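Local atomic coordinates of nitrogen regulatory protein P-II (Thiomonas intermedia, PDB entry 5D4N), a protein that binds adenine nucleotides such as ADP and AMP and, as a carboxysome-associated PII-like signalling protein regulated by bicarbonate, probably modulates partner proteins. Residues I14-H20 with F85-G91; L27-V33 with L74-L78. One frame throughout, in Å; residues are numbered along the deposited sequence.

In the fold
Both contacts use helix 72-88, one at each end of it, and their centres lie about 16 Å apart. Contact 1 is the more buried: the end of strand 7-17 meets the C-terminal part of the helix and the loop after it, where an apolar and aromatic core gives way to ordered waters and the diphosphate of ADP. Contact 2, partly buried, sets the other end of that helix against helix 21-31 mainly through leucine, valine and alanine, with no hydrogen bond across. Along the chain it is nested inside the loop closed by contact 1, and the two touch where Ile14 packs on Leu28.

Contact 1 (I14-H20 with F85-G91); sequences IILEGAH and FFEAHSG. With ADP (adenosine-5'-diphosphate), chain D.
The CE1 and CZ edge of Phe85 points into one face of the His20 ring in an edge-to-face pair, ring planes at 73° and Phe85 CE1 3.5 Å from His20 CG. Phe85 reaches this position with its CG opposite the backbone N (chi1 178°), and its CE2 also lies 3.8 Å from Leu16 CD1. The His89 ring adjoins the same imidazole obliquely, completing a three-ring cluster. Deeper in, Ile14 CG2 reaches the rim of the Phe86 ring near its plane, 3.9 Å from CZ, and Leu16 CB comes to the same rim at CE1.

Three waters fill in where the polar groups do not meet directly. Glu17 OE1 accepts from all of them: the first also takes the Glu17 N-H and donates to Ser90 O at 2.8 Å, the second accepts from Ser90 N, and the third joins His20 NE2 to His89 ND1. In this ferredoxin-like PII fold the loop after helix 72-88 lies against the strand end beside the nucleotide. Gly91 N donates almost straight to ADP O1A (2.9 Å, 169°), while its CA sits 3.0 Å from Ile15 O; a side chain there would run into that carbonyl. Ser90 OG faces the diphosphate and is hydrogen-bonded to Tyr51. Further out, Gly91 O is held by Lys105 and Arg102 of the second subunit, and Lys105 of that subunit also binds ADP, placing the site between chains.

Contact 2 (L27-V33 with L74-L78); sequences LLDRAGV and LVGPL
Leu78 points its two methyls at different parts of the 27-33 segment. CD2 sits 3.6 Å from Ala31 CB and also touches Leu27 O, against the last turn of the helix. Its CD1 turns instead to Val33 CG2, at 3.8 Å. Leu28 brings CD2 in across the Leu78 side chain at about a right angle, its methyl near both branches, 3.9 Å from Leu78 CD2. One turn earlier, Leu74 lies against the end of helix 21-31: with CG anti to the carbonyl carbon (chi1 -65°), its branched tip meets Ala31 O, CD2 at 3.4 Å, and CD1 also approaches Val33 CG2 obliquely. Val33 CG2 is thus shared between Leu74 and Leu78. Shortened to an alanine here, Leu78 would probably leave a gap between the helices and the methyls of Ala31, Leu28 and Val33 without their common apolar partner.

Gly32, with positive phi (95°), ends helix 21-31 in a Schellman motif, Val33 N bonding back to Leu28 O at 3.1 Å; the turn places Val33 beside the leucines, which its CG2 touches. The short helical segments run at 134° with axes 10.4 Å apart, and Leu28, Val33 and Leu78 also rest on strand 63-70. Two helices packed on one face of an antiparallel sheet, as here, are typical of the ferredoxin-like fold to which PII proteins belong.

Contact 1 (I14-H20 with F85-G91)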
ATOM      1  N   ILE A  14       1.396   8.606  -1.865  1.00 18.53           N
ATOM      2  CA  ILE A  14       1.704   9.705  -2.802  1.00 18.48           C
ATOM      3  C   ILE A  14       2.649   9.126  -3.831  1.00 21.15           C
ATOM      4  O   ILE A  14       3.768   8.755  -3.476  1.00 20.78           O
ATOM      5  CB  ILE A  14       2.371  10.852  -2.043  1.00 20.22           C
ATOM      6  CG1 ILE A  14       1.469  11.351  -0.896  1.00 22.08           C
ATOM      7  CG2 ILE A  14       2.736  11.998  -3.031  1.00 23.04           C
ATOM      8  CD1 ILE A  14       2.281  12.126   0.215  1.00 26.12           C
ATOM      9  N   ILE A  15       2.198   9.014  -5.085  1.00 19.10           N
ATOM     10  CA  ILE A  15       3.013   8.375  -6.126  1.00 18.27           C
ATOM     11  C   ILE A  15       3.488   9.449  -7.061  1.00 22.06           C
ATOM     12  O   ILE A  15       2.679  10.186  -7.605  1.00 22.44           O
ATOM     13  CB  ILE A  15       2.229   7.263  -6.865  1.00 20.89           C
ATOM     14  CG1 ILE A  15       1.751   6.175  -5.841  1.00 20.43           C
ATOM     15  CG2 ILE A  15       3.121   6.676  -7.986  1.00 23.50           C
ATOM     16  CD1 ILE A  15       0.659   5.176  -6.371  1.00 21.91           C
ATOM     17  N   LEU A  16       4.803   9.574  -7.203  1.00 20.07           N
ATOM     18  CA  LEU A  16       5.371  10.643  -8.022  1.00 21.19           C
ATOM     19  C   LEU A  16       6.762  10.296  -8.497  1.00 23.22           C
ATOM     20  O   LEU A  16       7.354   9.328  -8.030  1.00 22.22           O
ATOM     21  CB  LEU A  16       5.345  12.006  -7.259  1.00 23.13           C
ATOM     22  CG  LEU A  16       6.414  12.241  -6.168  1.00 26.97           C
ATOM     23  CD1 LEU A  16       6.286  13.671  -5.620  1.00 28.35           C
ATOM     24  CD2 LEU A  16       6.295  11.266  -5.000  1.00 29.95           C
ATOM     25  N   GLU A  17       7.300  11.077  -9.438  1.00 23.26           N
ATOM     26  CA  GLU A  17       8.651  10.803  -9.923  1.00 22.36           C
ATOM     27  C   GLU A  17       9.661  11.058  -8.821  1.00 25.32           C
ATOM     28  O   GLU A  17       9.533  12.025  -8.063  1.00 25.39           O
ATOM     29  CB  GLU A  17       8.968  11.691 -11.131  1.00 23.91           C
ATOM     30  CG  GLU A  17       8.124  11.329 -12.348  1.00 27.79           C
ATOM     31  CD  GLU A  17       8.085  12.471 -13.355  1.00 37.58           C
ATOM     32  OE1 GLU A  17       7.442  13.502 -13.053  1.00 30.11           O
ATOM     33  OE2 GLU A  17       8.759  12.377 -14.405  1.00 33.10           O
ATOM     34  N   GLY A  18      10.655  10.193  -8.741  1.00 23.74           N
ATOM     35  CA  GLY A  18      11.666  10.288  -7.691  1.00 24.55           C
ATOM     36  C   GLY A  18      12.404  11.616  -7.652  1.00 27.06           C
ATOM     37  O   GLY A  18      12.900  12.017  -6.593  1.00 27.69           O
ATOM     38  N   ALA A  19      12.522  12.310  -8.820  1.00 25.49           N
ATOM     39  CA  ALA A  19      13.211  13.624  -8.855  1.00 26.84           C
ATOM     40  C   ALA A  19      12.505  14.672  -7.987  1.00 29.02           C
ATOM     41  O   ALA A  19      13.128  15.665  -7.603  1.00 30.20           O
ATOM     42  CB  ALA A  19      13.320  14.127 -10.279  1.00 28.91           C
ATOM     43  N   HIS A  20      11.222  14.452  -7.677  1.00 24.69           N
ATOM     44  CA  HIS A  20      10.444  15.368  -6.847  1.00 24.79           C
ATOM     45  C   HIS A  20      10.315  14.915  -5.388  1.00 26.76           C
ATOM     46  O   HIS A  20       9.481  15.455  -4.642  1.00 26.28           O
ATOM     47  CB  HIS A  20       9.074  15.582  -7.493  1.00 25.35           C
ATOM     48  CG  HIS A  20       9.178  16.175  -8.850  1.00 28.63           C
ATOM     49  ND1 HIS A  20       9.674  17.462  -9.035  1.00 30.17           N
ATOM     50  CD2 HIS A  20       8.893  15.630 -10.056  1.00 30.20           C
ATOM     51  CE1 HIS A  20       9.642  17.664 -10.346  1.00 31.48           C
ATOM     52  NE2 HIS A  20       9.176  16.590 -10.999  1.00 31.15           N
ATOM     53  N   PHE A  85       1.350  21.130  -7.588  1.00 34.29           N
ATOM     54  CA  PHE A  85       2.328  20.162  -8.057  1.00 31.46           C
ATOM     55  C   PHE A  85       1.675  19.161  -9.005  1.00 34.26           C
ATOM     56  O   PHE A  85       2.196  18.962 -10.103  1.00 33.93           O
ATOM     57  CB  PHE A  85       3.011  19.450  -6.874  1.00 30.55           C
ATOM     58  CG  PHE A  85       3.988  18.399  -7.329  1.00 30.03           C
ATOM     59  CD1 PHE A  85       5.279  18.746  -7.732  1.00 31.20           C
ATOM     60  CD2 PHE A  85       3.598  17.076  -7.440  1.00 30.12           C
ATOM     61  CE1 PHE A  85       6.169  17.762  -8.176  1.00 30.59           C
ATOM     62  CE2 PHE A  85       4.477  16.108  -7.912  1.00 32.05           C
ATOM     63  CZ  PHE A  85       5.749  16.460  -8.291  1.00 29.54           C
ATOM     64  N   PHE A  86       0.570  18.507  -8.584  1.00 31.68           N
ATOM     65  CA  PHE A  86      -0.069  17.488  -9.437  1.00 30.53           C
ATOM     66  C   PHE A  86      -0.795  18.034 -10.673  1.00 35.68           C
ATOM     67  O   PHE A  86      -1.026  17.283 -11.624  1.00 36.38           O
ATOM     68  CB  PHE A  86      -0.909  16.492  -8.624  1.00 31.10           C
ATOM     69  CG  PHE A  86      -0.056  15.567  -7.768  1.00 30.00           C
ATOM     70  CD1 PHE A  86       0.941  14.782  -8.340  1.00 30.69           C
ATOM     71  CD2 PHE A  86      -0.266  15.463  -6.394  1.00 33.96           C
ATOM     72  CE1 PHE A  86       1.730  13.933  -7.556  1.00 32.67           C
ATOM     73  CE2 PHE A  86       0.534  14.623  -5.609  1.00 35.04           C
ATOM     74  CZ  PHE A  86       1.524  13.864  -6.192  1.00 33.02           C
ATOM     75  N   GLU A  87      -1.069  19.335 -10.703  1.00 35.39           N
ATOM     76  CA  GLU A  87      -1.656  19.973 -11.892  1.00 36.17           C
ATOM     77  C   GLU A  87      -0.556  20.177 -12.965  1.00 40.39           C
ATOM     78  O   GLU A  87      -0.854  20.249 -14.165  1.00 40.93           O
ATOM     79  CB  GLU A  87      -2.370  21.293 -11.537  1.00 39.84           C
ATOM     80  CG  GLU A  87      -3.626  21.101 -10.699  1.00 53.56           C
ATOM     81  N   ALA A  88       0.735  20.193 -12.537  1.00 35.19           N
ATOM     82  CA  ALA A  88       1.872  20.405 -13.438  1.00 35.59           C
ATOM     83  C   ALA A  88       2.823  19.212 -13.587  1.00 36.95           C
ATOM     84  O   ALA A  88       3.700  19.239 -14.461  1.00 37.65           O
ATOM     85  CB  ALA A  88       2.654  21.635 -12.986  1.00 38.06           C
ATOM     86  N   HIS A  89       2.645  18.162 -12.752  1.00 32.50           N
ATOM     87  CA  HIS A  89       3.507  16.996 -12.776  1.00 31.24           C
ATOM     88  C   HIS A  89       2.699  15.710 -12.640  1.00 30.95           C
ATOM     89  O   HIS A  89       1.586  15.730 -12.122  1.00 30.48           O
ATOM     90  CB  HIS A  89       4.484  17.056 -11.601  1.00 32.28           C
ATOM     91  CG  HIS A  89       5.397  18.240 -11.635  1.00 37.87           C
ATOM     92  ND1 HIS A  89       6.560  18.211 -12.379  1.00 41.48           N
ATOM     93  CD2 HIS A  89       5.316  19.430 -10.993  1.00 40.80           C
ATOM     94  CE1 HIS A  89       7.148  19.380 -12.175  1.00 42.16           C
ATOM     95  NE2 HIS A  89       6.457  20.136 -11.328  1.00 42.05           N
ATOM     96  N   SER A  90       3.284  14.610 -13.071  1.00 27.34           N
ATOM     97  CA  SER A  90       2.663  13.292 -12.998  1.00 25.39           C
ATOM     98  C   SER A  90       2.527  12.848 -11.577  1.00 28.36           C
ATOM     99  O   SER A  90       3.358  13.210 -10.723  1.00 27.61           O
ATOM    100  CB  SER A  90       3.532  12.275 -13.719  1.00 29.02           C
ATOM    101  OG  SER A  90       3.534  12.579 -15.105  1.00 38.39           O
ATOM    102  N   GLY A  91       1.540  12.022 -11.332  1.00 24.73           N
ATOM    103  CA  GLY A  91       1.408  11.431 -10.003  1.00 23.79           C
ATOM    104  C   GLY A  91       0.024  11.493  -9.441  1.00 25.33           C
ATOM    105  O   GLY A  91      -0.870  12.130 -10.002  1.00 23.71           O
TER
HETATM  106  PB  ADP D 201       1.516  10.855 -17.046  0.50 32.66           P
HETATM  107  O1B ADP D 201       0.367  11.575 -17.503  0.50 33.18           O
HETATM  108  O2B ADP D 201       2.720  11.755 -17.062  0.50 32.64           O
HETATM  109  O3B ADP D 201       1.794   9.677 -17.953  0.50 35.98           O
HETATM  110  PA  ADP D 201       0.020  10.207 -14.520  1.00 30.71           P
HETATM  111  O1A ADP D 201      -0.079  11.371 -13.600  1.00 27.76           O
HETATM  112  O2A ADP D 201      -1.334   9.944 -15.215  1.00 35.04           O
HETATM  113  O3A ADP D 201       1.241  10.354 -15.547  1.00 30.37           O
HETATM  114  O5' ADP D 201       0.391   8.917 -13.665  1.00 26.83           O
HETATM  115  C5' ADP D 201       1.684   8.843 -13.044  1.00 25.44           C
HETATM  116  C4' ADP D 201       1.779   7.574 -12.236  1.00 22.48           C
HETATM  117  O4' ADP D 201       0.758   7.575 -11.219  1.00 22.55           O
HETATM  118  C3' ADP D 201       1.502   6.308 -13.034  1.00 22.15           C
HETATM  119  O3' ADP D 201       2.642   5.880 -13.775  1.00 25.77           O
HETATM  120  C2' ADP D 201       1.135   5.333 -11.915  1.00 20.10           C
HETATM  121  O2' ADP D 201       2.312   4.926 -11.244  1.00 21.68           O
HETATM  122  C1' ADP D 201       0.334   6.237 -10.972  1.00 22.21           C
HETATM  123  N9  ADP D 201      -1.103   6.144 -11.219  1.00 22.95           N
HETATM  124  C8  ADP D 201      -1.860   6.902 -12.076  1.00 24.08           C
HETATM  125  N7  ADP D 201      -3.105   6.505 -12.182  1.00 24.79           N
HETATM  126  C5  ADP D 201      -3.178   5.417 -11.326  1.00 22.96           C
HETATM  127  C6  ADP D 201      -4.245   4.572 -10.952  1.00 23.72           C
HETATM  128  N6  ADP D 201      -5.473   4.647 -11.492  1.00 24.62           N
HETATM  129  N1  ADP D 201      -4.000   3.632 -10.009  1.00 22.05           N
HETATM  130  C2  ADP D 201      -2.764   3.526  -9.507  1.00 21.58           C
HETATM  131  N3  ADP D 201      -1.675   4.243  -9.807  1.00 22.51           N
HETATM  132  C4  ADP D 201      -1.955   5.188 -10.718  1.00 21.66           C
HETATM  133  O   HOH W   1       6.119  13.451 -10.588  1.00 25.65           O
HETATM  134  O   HOH W   2       5.754  15.038 -14.489  1.00 34.31           O
HETATM  135  O   HOH W   3       8.554  16.085 -13.620  1.00 47.24           O

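Contact 2 (L27-V33 with L74-L78)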
ATOM      1  N   LEU A  27       7.062  19.100   2.023  1.00 27.56           N
ATOM      2  CA  LEU A  27       5.659  19.409   2.361  1.00 28.20           C
ATOM      3  C   LEU A  27       5.230  18.627   3.588  1.00 30.86           C
ATOM      4  O   LEU A  27       4.543  19.164   4.468  1.00 29.71           O
ATOM      5  CB  LEU A  27       4.710  19.047   1.213  1.00 28.48           C
ATOM      6  CG  LEU A  27       4.638  20.045   0.058  1.00 33.90           C
ATOM      7  CD1 LEU A  27       3.594  19.586  -0.948  1.00 33.32           C
ATOM      8  CD2 LEU A  27       4.355  21.460   0.545  1.00 38.11           C
ATOM      9  N   LEU A  28       5.598  17.345   3.642  1.00 27.70           N
ATOM     10  CA  LEU A  28       5.220  16.525   4.802  1.00 27.56           C
ATOM     11  C   LEU A  28       5.866  17.056   6.070  1.00 31.86           C
ATOM     12  O   LEU A  28       5.172  17.232   7.057  1.00 30.41           O
ATOM     13  CB  LEU A  28       5.580  15.049   4.596  1.00 26.69           C
ATOM     14  CG  LEU A  28       4.915  14.356   3.400  1.00 29.52           C
ATOM     15  CD1 LEU A  28       5.527  12.995   3.190  1.00 28.39           C
ATOM     16  CD2 LEU A  28       3.412  14.240   3.586  1.00 28.79           C
ATOM     17  N   ASP A  29       7.185  17.329   6.037  1.00 29.10           N
ATOM     18  CA  ASP A  29       7.902  17.854   7.218  1.00 30.11           C
ATOM     19  C   ASP A  29       7.285  19.140   7.709  1.00 35.20           C
ATOM     20  O   ASP A  29       7.035  19.290   8.918  1.00 35.06           O
ATOM     21  CB  ASP A  29       9.409  18.030   6.939  1.00 32.01           C
ATOM     22  CG  ASP A  29      10.151  16.733   6.685  1.00 34.15           C
ATOM     23  OD1 ASP A  29       9.582  15.648   6.984  1.00 37.34           O
ATOM     24  OD2 ASP A  29      11.273  16.792   6.119  1.00 38.41           O
ATOM     25  N   ARG A  30       7.000  20.061   6.771  1.00 33.23           N
ATOM     26  CA  ARG A  30       6.433  21.369   7.088  1.00 35.56           C
ATOM     27  C   ARG A  30       5.052  21.274   7.751  1.00 39.06           C
ATOM     28  O   ARG A  30       4.785  21.979   8.717  1.00 39.96           O
ATOM     29  CB  ARG A  30       6.390  22.260   5.841  1.00 37.40           C
ATOM     30  CG  ARG A  30       5.678  23.611   6.045  1.00 42.24           C
ATOM     31  CD  ARG A  30       6.339  24.537   7.080  1.00 51.78           C
ATOM     32  NE  ARG A  30       7.754  24.803   6.799  1.00 55.27           N
ATOM     33  CZ  ARG A  30       8.189  25.628   5.849  1.00 69.41           C
ATOM     34  NH1 ARG A  30       7.327  26.260   5.065  1.00 47.50           N
ATOM     35  NH2 ARG A  30       9.491  25.804   5.659  1.00 57.65           N
ATOM     36  N   ALA A  31       4.198  20.386   7.247  1.00 34.07           N
ATOM     37  CA  ALA A  31       2.856  20.191   7.785  1.00 33.81           C
ATOM     38  C   ALA A  31       2.849  19.552   9.173  1.00 38.10           C
ATOM     39  O   ALA A  31       1.819  19.573   9.854  1.00 40.00           O
ATOM     40  CB  ALA A  31       2.050  19.354   6.822  1.00 34.00           C
ATOM     41  N   GLY A  32       3.990  19.037   9.621  1.00 31.78           N
ATOM     42  CA  GLY A  32       4.068  18.408  10.938  1.00 32.31           C
ATOM     43  C   GLY A  32       3.900  16.896  10.918  1.00 34.08           C
ATOM     44  O   GLY A  32       3.697  16.275  11.967  1.00 33.06           O
ATOM     45  N   VAL A  33       4.002  16.279   9.727  1.00 29.31           N
ATOM     46  CA  VAL A  33       3.921  14.819   9.576  1.00 26.11           C
ATOM     47  C   VAL A  33       5.114  14.228  10.297  1.00 30.92           C
ATOM     48  O   VAL A  33       6.247  14.716  10.139  1.00 31.92           O
ATOM     49  CB  VAL A  33       3.882  14.393   8.077  1.00 27.98           C
ATOM     50  CG1 VAL A  33       3.980  12.879   7.908  1.00 26.52           C
ATOM     51  CG2 VAL A  33       2.638  14.947   7.381  1.00 28.42           C
ATOM     52  N   LEU A  74      -4.392  17.092   9.067  1.00 31.38           N
ATOM     53  CA  LEU A  74      -3.295  17.448   8.166  1.00 31.86           C
ATOM     54  C   LEU A  74      -3.612  17.159   6.707  1.00 33.70           C
ATOM     55  O   LEU A  74      -2.902  17.658   5.828  1.00 34.24           O
ATOM     56  CB  LEU A  74      -1.990  16.744   8.574  1.00 32.43           C
ATOM     57  CG  LEU A  74      -1.338  17.079   9.919  1.00 38.54           C
ATOM     58  CD1 LEU A  74       0.074  16.506   9.970  1.00 38.95           C
ATOM     59  CD2 LEU A  74      -1.362  18.596  10.245  1.00 42.73           C
ATOM     60  N   VAL A  75      -4.679  16.379   6.431  1.00 29.62           N
ATOM     61  CA  VAL A  75      -5.035  15.992   5.069  1.00 28.86           C
ATOM     62  C   VAL A  75      -5.294  17.200   4.144  1.00 33.42           C
ATOM     63  O   VAL A  75      -4.629  17.308   3.115  1.00 33.29           O
ATOM     64  CB  VAL A  75      -6.103  14.870   4.983  1.00 31.59           C
ATOM     65  CG1 VAL A  75      -6.484  14.575   3.554  1.00 30.89           C
ATOM     66  CG2 VAL A  75      -5.617  13.603   5.671  1.00 28.88           C
ATOM     67  N   GLY A  76      -6.221  18.088   4.538  1.00 34.48           N
ATOM     68  CA  GLY A  76      -6.568  19.291   3.783  1.00 35.14           C
ATOM     69  C   GLY A  76      -5.361  20.151   3.452  1.00 38.65           C
ATOM     70  O   GLY A  76      -5.075  20.364   2.269  1.00 39.31           O
ATOM     71  N   PRO A  77      -4.566  20.571   4.474  1.00 38.26           N
ATOM     72  CA  PRO A  77      -3.367  21.391   4.190  1.00 38.42           C
ATOM     73  C   PRO A  77      -2.349  20.709   3.271  1.00 37.18           C
ATOM     74  O   PRO A  77      -1.773  21.363   2.383  1.00 37.39           O
ATOM     75  CB  PRO A  77      -2.794  21.665   5.582  1.00 41.13           C
ATOM     76  CG  PRO A  77      -3.994  21.581   6.509  1.00 46.90           C
ATOM     77  CD  PRO A  77      -4.784  20.436   5.934  1.00 41.56           C
ATOM     78  N   LEU A  78      -2.189  19.373   3.424  1.00 31.85           N
ATOM     79  CA  LEU A  78      -1.282  18.605   2.590  1.00 29.72           C
ATOM     80  C   LEU A  78      -1.749  18.570   1.156  1.00 32.80           C
ATOM     81  O   LEU A  78      -0.950  18.838   0.259  1.00 33.09           O
ATOM     82  CB  LEU A  78      -1.081  17.167   3.117  1.00 28.69           C
ATOM     83  CG  LEU A  78      -0.082  17.069   4.274  1.00 33.24           C
ATOM     84  CD1 LEU A  78      -0.086  15.692   4.879  1.00 32.23           C
ATOM     85  CD2 LEU A  78       1.308  17.506   3.855  1.00 34.73           C
TER